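Local structure of DnaJ homolog subfamily C member 27-A (Xenopus laevis, 6JMG) at residues V95-V98 / G99-E102; S143-E146 / S147-R150; E162-A165 / Q166-E169; M174-A177 / F178-I182. The protein binds GTP and magnesium as a Rab-family small GTPase that also carries a DnaJ domain, and is possibly involved in regulating the MEK/ERK pathway. All blocks are in the same frame, centred on the assembly; numbering follows the deposited sequence.

Interaction 1 (V95-V98 / G99-E102); sequences VYDV and GHKE
Asp97 closes the turn at the end of strand 91-97 with both carboxylate oxygens and its backbone carbonyl. OD2 of Asp97 accepts from the backbone N of Gly99 at 2.7 Å. OD1 of Asp97 accepts from ND1 of His100 at 3.1 Å, with an N-H...O angle of 166°. The backbone O of Asp97 takes the N-H of His100 at 3.0 Å, which closes a type I beta turn from Asp97 to His100. CG of Asp97 stands anti to the backbone N (chi1 178°), and this carries the carboxylate forward over the turn. Both side-chain bonds reach the carboxylate from above its plane. From the histidine the bond is different: OD1 lies in the plane of the ring, at its edge. Ring and carboxylate planes are 82° apart.

Other residues add to these bonds. The hydroxyl of Thr103 bonds to the backbone N of Asp97 and to the carbonyl of His100. Lys135, in the proposed GTP-binding segment 134-137, makes a weak, long ion pair with OD1 of Asp97. The buried carboxylate is therefore met by a backbone amide, an imidazole N-H and, weakly, an ammonium group. These donors would probably stabilise its negative charge. The His-carboxylate bond would also help to fix the rotation of the ring, and it ties an exposed side chain to the buried end of the strand.

Interaction 2 (S143-E146 / S147-R150); sequences SVDE and SEGR
Glu146 and Arg150 run alongside each other in the same direction, one turn apart on helix 146-154. Their carboxylate and guanidinium planes are 32° apart. NH2 of Arg150 donates to OE2 of Glu146 at 2.9 Å, in a salt bridge. The oxygen sits at the guanidinium edge, close to its plane, and the N-H...O angle is 162°. CG of Glu146 is anti to its backbone N (chi1 166°) and the chain stays extended beyond it. Arg150 bends at its third torsion, which turns its head back to the glutamate. NH1 of Arg150 has a second partner, Glu154, so the guanidinium bridges two acids on the helix. An alanine in place of Glu146 would remove one of these two carboxylates and is likely to leave the NH2 side of Arg150 without its mate and the guanidinium freer to turn.

The side chains of Asp145 and Glu148 lie roughly perpendicular, and their carboxylate planes are steeply inclined to each other. OD1 of Asp145 is 3.4 Å from OE2 of Glu148, a close approach of like charges. OD2 of Asp145 instead accepts from the hydroxyl OG of Ser147 at 2.9 Å, from above the carboxylate plane. In the backbone, the N-H of Gly149 bonds to O of Asp145 at 3.3 Å, and that of Arg150 to O of Glu146 at 2.8 Å. Asp145 is the N-cap residue, though its carboxylate does not cap the helix. This is the start of helix 146-154, which follows the loop after strand 128-134 in the Ras-like domain, braced by an i to i+4 Glu-Arg salt bridge.

Interaction 3 (E162-A165 / Q166-E169); sequences ETSA and QSGE. With GTP (guanosine-5'-triphosphate), chain C.
Ser164 has OG anti to its backbone N (chi1 168°), and this turns the hydroxyl toward the loop that follows. There OG accepts the N-H of Ser167 at 2.9 Å, nearly straight at 170°, and a weak bond from the N-H of Gln166. It also bonds to OD1 of Asp137, a residue that binds GTP. In Ser167, OG sits between the backbone N and the carbonyl carbon, which places it to accept the N-H of Glu169 at 2.9 Å, an ST turn. The backbone closes the loop. O of Ser164 takes the N-H of Gly168 at 2.8 Å, and N of Ser164 gives to O of Glu169 at 2.9 Å, in the carbonyl plane. Gly168 and Glu169 pair with Ser164 in a G1 beta bulge. At the positive phi of Gly168 (89°) a CB would collide with the carbonyl O of Ser167.

The folded loop presents the N-H of Ala165 to O6 of the guanine at 3.0 Å, a weak bond. CB of Ala165 lies 3.8 Å from N7 of GTP. The segment Glu162-Thr163-Ser164-Ala165 matches the ETSA form of the G5 motif, the guanine-recognition loop of Ras-like GTPases.

Interaction 4 (M174-A177 / F178-I182); sequences MFQA and FYSAI
Phe175 and Tyr179 stand next to each other on helix 171-187, their side chains running the same way. CD1 of Phe175 comes to 3.5 Å from CE2 of Tyr179. The ring planes are 28° apart but slid past each other, with centroids 5.7 Å apart, so they barely overlap. CD2 of Phe178 is 4.2 Å from CD1 of Phe175 and lies on one face of the Tyr179 ring, toward its rim. CD1 of Ile182 sits over the centre of the Phe178 ring. SD of Met174 stands obliquely to this ring, 5.2 Å from its centroid, a Met-aromatic contact. CE of Met174 rests on one face of the Phe175 ring, toward the rim. With alanine in place of Tyr179, the flank of Phe175 is likely to face a gap, and Val58 and Ile60 of strand 51-60 would be less covered.

At the polar edge, the carbonyl O of Gln176 accepts hydrogen bonds from both N and OG of Ser180, from opposite faces of its plane. The OG bond is 2.6 Å. Backbone i to i+4 bonds continue through Phe178, Tyr179 and Ala181. Met174 and Phe178 pack on strand 128-134. It is an amphipathic helix laid against the central sheet of the Ras-like fold.

The four interactions follow one another along the chain within the Ras-like GTPase part of the protein. Interactions 1 and 3 lie at the nucleotide end of the six-stranded sheet, on strands 91-97 and 159-163, with centres about 14 Å apart. Only interaction 3 contacts the nucleotide. Interactions 1 and 2 have centres about 10 Å apart and touch: the carbonyl O of Val98 is 2.7 Å from N of Ser143, a probable hydrogen bond. Interaction 2 meets interaction 3 where CB of Glu146 packs on Glu162. The centre of interaction 4 is about 16 Å from that of interaction 3. Interactions 2 and 4 belong to helices 146-154 and 171-187 of the same domain.

Interaction 1 (V95-V98 / G99-E102)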
loop_
_atom_site.group_PDB
_atom_site.type_symbol
_atom_site.label_atom_id
_atom_site.label_comp_id
_atom_site.label_asym_id
_atom_site.label_seq_id
_atom_site.Cartn_x
_atom_site.Cartn_y
_atom_site.Cartn_z
ATOM N N VAL A 95 7.151 9.937 -3.780
ATOM C CA VAL A 95 8.389 10.525 -4.274
ATOM C C VAL A 95 9.159 11.137 -3.117
ATOM O O VAL A 95 8.565 11.731 -2.212
ATOM C CB VAL A 95 8.137 11.593 -5.367
ATOM C CG1 VAL A 95 9.462 11.962 -6.066
ATOM C CG2 VAL A 95 7.085 11.125 -6.399
ATOM N N TYR A 96 10.488 10.986 -3.159
ATOM C CA TYR A 96 11.400 11.758 -2.326
ATOM C C TYR A 96 12.619 12.174 -3.140
ATOM O O TYR A 96 12.801 11.772 -4.298
ATOM C CB TYR A 96 11.858 10.993 -1.089
ATOM C CG TYR A 96 12.660 9.758 -1.358
ATOM C CD1 TYR A 96 12.046 8.573 -1.766
ATOM C CD2 TYR A 96 14.034 9.747 -1.151
ATOM C CE1 TYR A 96 12.796 7.411 -1.986
ATOM C CE2 TYR A 96 14.788 8.604 -1.361
ATOM C CZ TYR A 96 14.175 7.439 -1.779
ATOM O OH TYR A 96 14.945 6.308 -1.990
ATOM N N ASP A 97 13.449 12.999 -2.506
ATOM C CA ASP A 97 14.650 13.577 -3.099
ATOM C C ASP A 97 15.862 12.942 -2.422
ATOM O O ASP A 97 16.067 13.120 -1.216
ATOM C CB ASP A 97 14.613 15.101 -2.928
ATOM C CG ASP A 97 15.849 15.820 -3.471
ATOM O OD1 ASP A 97 15.797 17.071 -3.521
ATOM O OD2 ASP A 97 16.866 15.175 -3.822
ATOM N N VAL A 98 16.675 12.225 -3.199
ATOM C CA VAL A 98 17.844 11.557 -2.637
ATOM C C VAL A 98 18.823 12.548 -2.031
ATOM O O VAL A 98 19.711 12.153 -1.266
ATOM C CB VAL A 98 18.556 10.696 -3.700
ATOM C CG1 VAL A 98 17.628 9.600 -4.205
ATOM C CG2 VAL A 98 19.076 11.579 -4.858
ATOM N N GLY A 99 18.685 13.829 -2.357
ATOM C CA GLY A 99 19.558 14.863 -1.852
ATOM C C GLY A 99 19.177 15.463 -0.522
ATOM O O GLY A 99 19.927 16.297 -0.007
ATOM N N HIS A 100 18.036 15.073 0.052
ATOM C CA HIS A 100 17.497 15.700 1.260
ATOM C C HIS A 100 16.835 14.599 2.085
ATOM O O HIS A 100 15.712 14.176 1.789
ATOM C CB HIS A 100 16.518 16.814 0.882
ATOM C CG HIS A 100 17.169 18.043 0.310
ATOM N ND1 HIS A 100 17.105 18.369 -1.029
ATOM C CD2 HIS A 100 17.858 19.048 0.904
ATOM C CE1 HIS A 100 17.743 19.507 -1.238
ATOM N NE2 HIS A 100 18.208 19.941 -0.081
ATOM N N LYS A 101 17.523 14.135 3.128
ATOM C CA LYS A 101 17.072 12.892 3.727
ATOM C C LYS A 101 15.778 13.076 4.538
ATOM O O LYS A 101 14.996 12.125 4.674
ATOM C CB LYS A 101 18.283 12.214 4.413
ATOM C CG LYS A 101 18.040 11.298 5.614
ATOM C CD LYS A 101 19.172 10.201 5.883
ATOM C CE LYS A 101 20.654 10.611 6.151
ATOM N NZ LYS A 101 21.056 10.630 7.548
ATOM N N GLU A 102 15.477 14.297 4.992
ATOM C CA GLU A 102 14.206 14.537 5.677
ATOM C C GLU A 102 12.997 14.188 4.806
ATOM O O GLU A 102 11.916 13.935 5.338
ATOM C CB GLU A 102 14.116 15.990 6.133
ATOM C CG GLU A 102 13.956 16.966 5.014
ATOM C CD GLU A 102 15.291 17.468 4.490
ATOM O OE1 GLU A 102 16.360 16.983 4.949
ATOM O OE2 GLU A 102 15.262 18.352 3.608
#

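Interaction 2 (S143-E146 / S147-R150)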
loop_
_atom_site.group_PDB
_atom_site.type_symbol
_atom_site.label_atom_id
_atom_site.label_comp_id
_atom_site.label_asym_id
_atom_site.label_seq_id
_atom_site.Cartn_x
_atom_site.Cartn_y
_atom_site.Cartn_z
ATOM N N SER A 143 22.124 11.857 -0.062
ATOM C CA SER A 143 21.959 11.532 1.352
ATOM C C SER A 143 21.151 10.264 1.604
ATOM O O SER A 143 21.108 9.799 2.742
ATOM C CB SER A 143 21.265 12.692 2.084
ATOM O OG SER A 143 21.857 13.936 1.745
ATOM N N VAL A 144 20.515 9.697 0.588
ATOM C CA VAL A 144 19.784 8.442 0.694
ATOM C C VAL A 144 20.322 7.522 -0.387
ATOM O O VAL A 144 20.377 7.908 -1.559
ATOM C CB VAL A 144 18.263 8.643 0.537
ATOM C CG1 VAL A 144 17.501 7.458 1.136
ATOM C CG2 VAL A 144 17.822 9.980 1.165
ATOM N N ASP A 145 20.764 6.336 0.004
ATOM C CA ASP A 145 21.356 5.413 -0.956
ATOM C C ASP A 145 20.326 4.405 -1.438
ATOM O O ASP A 145 19.250 4.239 -0.856
ATOM C CB ASP A 145 22.579 4.695 -0.375
ATOM C CG ASP A 145 22.291 4.003 0.935
ATOM O OD1 ASP A 145 21.439 4.508 1.715
ATOM O OD2 ASP A 145 22.939 2.957 1.177
ATOM N N GLU A 146 20.663 3.754 -2.551
ATOM C CA GLU A 146 19.699 2.875 -3.193
ATOM C C GLU A 146 19.268 1.731 -2.265
ATOM O O GLU A 146 18.074 1.416 -2.179
ATOM C CB GLU A 146 20.289 2.372 -4.515
ATOM C CG GLU A 146 19.556 1.199 -5.132
ATOM C CD GLU A 146 19.778 1.088 -6.623
ATOM O OE1 GLU A 146 20.905 1.382 -7.084
ATOM O OE2 GLU A 146 18.820 0.707 -7.332
ATOM N N SER A 147 20.208 1.141 -1.517
ATOM C CA SER A 147 19.875 0.096 -0.547
ATOM C C SER A 147 18.721 0.518 0.361
ATOM O O SER A 147 17.709 -0.181 0.474
ATOM C CB SER A 147 21.113 -0.283 0.277
ATOM O OG SER A 147 21.319 0.607 1.367
ATOM N N GLU A 148 18.865 1.672 1.015
ATOM C CA GLU A 148 17.917 2.086 2.045
ATOM C C GLU A 148 16.520 2.314 1.469
ATOM O O GLU A 148 15.518 1.878 2.045
ATOM C CB GLU A 148 18.441 3.354 2.725
ATOM C CG GLU A 148 17.691 3.737 3.983
ATOM C CD GLU A 148 18.352 4.868 4.732
ATOM O OE1 GLU A 148 17.887 5.159 5.861
ATOM O OE2 GLU A 148 19.325 5.454 4.192
ATOM N N GLY A 149 16.432 3.026 0.344
ATOM C CA GLY A 149 15.132 3.269 -0.264
ATOM C C GLY A 149 14.535 2.010 -0.874
ATOM O O GLY A 149 13.328 1.752 -0.748
ATOM N N ARG A 150 15.365 1.203 -1.538
ATOM C CA ARG A 150 14.839 -0.037 -2.090
ATOM C C ARG A 150 14.333 -0.941 -0.976
ATOM O O ARG A 150 13.297 -1.599 -1.119
ATOM C CB ARG A 150 15.895 -0.747 -2.938
ATOM C CG ARG A 150 15.299 -1.879 -3.748
ATOM C CD ARG A 150 16.311 -2.591 -4.625
ATOM N NE ARG A 150 16.736 -1.804 -5.779
ATOM C CZ ARG A 150 16.004 -1.621 -6.872
ATOM N NH1 ARG A 150 14.781 -2.155 -6.969
ATOM N NH2 ARG A 150 16.491 -0.884 -7.864
#

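Interaction 3 (E162-A165 / Q166-E169)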
loop_
_atom_site.group_PDB
_atom_site.type_symbol
_atom_site.label_atom_id
_atom_site.label_comp_id
_atom_site.label_asym_id
_atom_site.label_seq_id
_atom_site.Cartn_x
_atom_site.Cartn_y
_atom_site.Cartn_z
ATOM N N GLU A 162 14.819 4.617 -9.267
ATOM C CA GLU A 162 15.628 5.812 -9.285
ATOM C C GLU A 162 15.241 6.594 -10.528
ATOM O O GLU A 162 15.114 6.022 -11.619
ATOM C CB GLU A 162 17.103 5.427 -9.290
ATOM C CG GLU A 162 17.464 4.618 -8.058
ATOM C CD GLU A 162 18.794 4.992 -7.503
ATOM O OE1 GLU A 162 18.867 5.172 -6.265
ATOM O OE2 GLU A 162 19.754 5.093 -8.306
ATOM N N THR A 163 14.969 7.880 -10.346
ATOM C CA THR A 163 14.405 8.678 -11.420
ATOM C C THR A 163 15.022 10.059 -11.408
ATOM O O THR A 163 15.522 10.542 -10.383
ATOM C CB THR A 163 12.872 8.853 -11.334
ATOM O OG1 THR A 163 12.522 9.446 -10.077
ATOM C CG2 THR A 163 12.153 7.541 -11.512
ATOM N N SER A 164 14.925 10.699 -12.568
ATOM C CA SER A 164 15.199 12.116 -12.714
ATOM C C SER A 164 14.200 12.663 -13.710
ATOM O O SER A 164 14.188 12.254 -14.876
ATOM C CB SER A 164 16.635 12.391 -13.188
ATOM O OG SER A 164 16.796 13.747 -13.594
ATOM N N ALA A 165 13.380 13.599 -13.255
ATOM C CA ALA A 165 12.502 14.276 -14.197
ATOM C C ALA A 165 13.291 15.195 -15.111
ATOM O O ALA A 165 12.833 15.498 -16.219
ATOM C CB ALA A 165 11.426 15.061 -13.439
ATOM N N GLN A 166 14.480 15.631 -14.671
ATOM C CA GLN A 166 15.288 16.535 -15.478
ATOM C C GLN A 166 15.953 15.797 -16.628
ATOM O O GLN A 166 15.888 16.240 -17.772
ATOM C CB GLN A 166 16.334 17.216 -14.599
ATOM C CG GLN A 166 17.155 18.282 -15.302
ATOM C CD GLN A 166 18.395 17.710 -15.940
ATOM O OE1 GLN A 166 18.989 16.763 -15.419
ATOM N NE2 GLN A 166 18.792 18.275 -17.083
ATOM N N SER A 167 16.549 14.647 -16.350
ATOM C CA SER A 167 17.238 13.857 -17.359
ATOM C C SER A 167 16.329 12.879 -18.085
ATOM O O SER A 167 16.678 12.430 -19.185
ATOM C CB SER A 167 18.372 13.073 -16.707
ATOM O OG SER A 167 17.897 11.817 -16.232
ATOM N N GLY A 168 15.211 12.497 -17.473
ATOM C CA GLY A 168 14.374 11.431 -17.985
ATOM C C GLY A 168 14.729 10.042 -17.485
ATOM O O GLY A 168 13.903 9.129 -17.614
ATOM N N GLU A 169 15.907 9.861 -16.875
ATOM C CA GLU A 169 16.334 8.537 -16.419
ATOM C C GLU A 169 15.298 7.930 -15.480
ATOM O O GLU A 169 14.816 8.596 -14.557
ATOM C CB GLU A 169 17.671 8.655 -15.699
ATOM C CG GLU A 169 18.386 7.349 -15.397
ATOM C CD GLU A 169 19.689 7.587 -14.628
ATOM O OE1 GLU A 169 20.151 8.753 -14.608
ATOM O OE2 GLU A 169 20.253 6.627 -14.044
HETATM P PG GTP C . 4.939 20.580 -4.599
HETATM O O1G GTP C . 3.864 20.539 -5.664
HETATM O O2G GTP C . 4.679 19.581 -3.500
HETATM O O3G GTP C . 4.999 21.975 -4.004
HETATM O O3B GTP C . 6.394 20.158 -5.168
HETATM P PB GTP C . 6.618 19.001 -6.266
HETATM O O1B GTP C . 6.832 17.662 -5.612
HETATM O O2B GTP C . 5.511 18.877 -7.286
HETATM O O3A GTP C . 8.021 19.425 -6.930
HETATM P PA GTP C . 8.142 19.933 -8.448
HETATM O O1A GTP C . 7.752 18.872 -9.448
HETATM O O2A GTP C . 7.335 21.176 -8.679
HETATM O "O5'" GTP C . 9.701 20.264 -8.468
HETATM C "C5'" GTP C . 10.245 21.117 -7.490
HETATM C "C4'" GTP C . 11.515 21.728 -8.071
HETATM O "O4'" GTP C . 12.448 20.696 -8.243
HETATM C "C3'" GTP C . 11.343 22.348 -9.436
HETATM O "O3'" GTP C . 12.220 23.431 -9.427
HETATM C "C2'" GTP C . 11.881 21.345 -10.428
HETATM O "O2'" GTP C . 12.560 21.909 -11.528
HETATM C "C1'" GTP C . 12.897 20.629 -9.593
HETATM N N9 GTP C . 13.025 19.226 -9.985
HETATM C C8 GTP C . 12.020 18.295 -10.075
HETATM N N7 GTP C . 12.577 17.104 -10.426
HETATM C C5 GTP C . 13.913 17.273 -10.558
HETATM C C6 GTP C . 14.936 16.399 -10.890
HETATM O O6 GTP C . 14.702 15.222 -11.150
HETATM N N1 GTP C . 16.237 16.857 -10.915
HETATM C C2 GTP C . 16.523 18.169 -10.627
HETATM N N2 GTP C . 17.784 18.576 -10.678
HETATM N N3 GTP C . 15.501 19.042 -10.296
HETATM C C4 GTP C . 14.216 18.600 -10.270
#

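Interaction 4 (M174-A177 / F178-I182)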
loop_
_atom_site.group_PDB
_atom_site.type_symbol
_atom_site.label_atom_id
_atom_site.label_comp_id
_atom_site.label_asym_id
_atom_site.label_seq_id
_atom_site.Cartn_x
_atom_site.Cartn_y
_atom_site.Cartn_z
ATOM N N MET A 174 9.709 3.410 -14.779
ATOM C CA MET A 174 8.806 3.483 -13.628
ATOM C C MET A 174 7.350 3.450 -14.081
ATOM O O MET A 174 6.564 2.617 -13.626
ATOM C CB MET A 174 9.089 4.758 -12.822
ATOM C CG MET A 174 8.175 4.977 -11.597
ATOM S SD MET A 174 6.568 5.737 -11.888
ATOM C CE MET A 174 7.111 7.410 -12.139
ATOM N N PHE A 175 6.984 4.322 -15.018
ATOM C CA PHE A 175 5.600 4.364 -15.461
ATOM C C PHE A 175 5.181 3.075 -16.152
ATOM O O PHE A 175 4.027 2.640 -16.012
ATOM C CB PHE A 175 5.375 5.573 -16.369
ATOM C CG PHE A 175 4.974 6.792 -15.609
ATOM C CD1 PHE A 175 3.746 6.846 -14.967
ATOM C CD2 PHE A 175 5.840 7.853 -15.471
ATOM C CE1 PHE A 175 3.377 7.952 -14.235
ATOM C CE2 PHE A 175 5.482 8.964 -14.731
ATOM C CZ PHE A 175 4.246 9.016 -14.111
ATOM N N GLN A 176 6.101 2.414 -16.849
ATOM C CA GLN A 176 5.718 1.159 -17.483
ATOM C C GLN A 176 5.494 0.079 -16.435
ATOM O O GLN A 176 4.522 -0.676 -16.511
ATOM C CB GLN A 176 6.780 0.730 -18.498
ATOM C CG GLN A 176 6.448 -0.542 -19.273
ATOM C CD GLN A 176 5.511 -0.293 -20.454
ATOM O OE1 GLN A 176 4.488 -0.959 -20.596
ATOM N NE2 GLN A 176 5.860 0.667 -21.304
ATOM N N ALA A 177 6.344 0.028 -15.411
ATOM C CA ALA A 177 6.132 -0.947 -14.355
ATOM C C ALA A 177 4.890 -0.605 -13.546
ATOM O O ALA A 177 4.136 -1.497 -13.144
ATOM C CB ALA A 177 7.357 -1.012 -13.458
ATOM N N PHE A 178 4.675 0.691 -13.310
ATOM C CA PHE A 178 3.540 1.179 -12.536
ATOM C C PHE A 178 2.220 0.743 -13.160
ATOM O O PHE A 178 1.365 0.153 -12.488
ATOM C CB PHE A 178 3.631 2.698 -12.480
ATOM C CG PHE A 178 2.612 3.394 -11.606
ATOM C CD1 PHE A 178 2.526 3.147 -10.248
ATOM C CD2 PHE A 178 1.818 4.396 -12.147
ATOM C CE1 PHE A 178 1.642 3.864 -9.452
ATOM C CE2 PHE A 178 0.924 5.103 -11.363
ATOM C CZ PHE A 178 0.840 4.842 -10.017
ATOM N N TYR A 179 2.034 1.040 -14.450
ATOM C CA TYR A 179 0.756 0.761 -15.089
ATOM C C TYR A 179 0.572 -0.724 -15.340
ATOM O O TYR A 179 -0.567 -1.205 -15.372
ATOM C CB TYR A 179 0.620 1.563 -16.384
ATOM C CG TYR A 179 0.387 3.043 -16.165
ATOM C CD1 TYR A 179 -0.598 3.482 -15.300
ATOM C CD2 TYR A 179 1.183 4.006 -16.806
ATOM C CE1 TYR A 179 -0.826 4.839 -15.098
ATOM C CE2 TYR A 179 0.969 5.374 -16.608
ATOM C CZ TYR A 179 -0.044 5.783 -15.753
ATOM O OH TYR A 179 -0.285 7.128 -15.533
ATOM N N SER A 180 1.663 -1.472 -15.517
ATOM C CA SER A 180 1.487 -2.908 -15.672
ATOM C C SER A 180 1.042 -3.547 -14.367
ATOM O O SER A 180 0.141 -4.388 -14.362
ATOM C CB SER A 180 2.765 -3.555 -16.180
ATOM O OG SER A 180 3.304 -2.817 -17.262
ATOM N N ALA A 181 1.613 -3.135 -13.242
ATOM C CA ALA A 181 1.119 -3.647 -11.973
ATOM C C ALA A 181 -0.347 -3.252 -11.766
ATOM O O ALA A 181 -1.140 -4.034 -11.232
ATOM C CB ALA A 181 2.007 -3.158 -10.823
ATOM N N ILE A 182 -0.733 -2.058 -12.217
ATOM C CA ILE A 182 -2.109 -1.615 -12.020
ATOM C C ILE A 182 -3.052 -2.389 -12.938
ATOM O O ILE A 182 -4.164 -2.747 -12.538
ATOM C CB ILE A 182 -2.227 -0.093 -12.223
ATOM C CG1 ILE A 182 -1.501 0.660 -11.102
ATOM C CG2 ILE A 182 -3.683 0.337 -12.218
ATOM C CD1 ILE A 182 -1.410 2.187 -11.320
#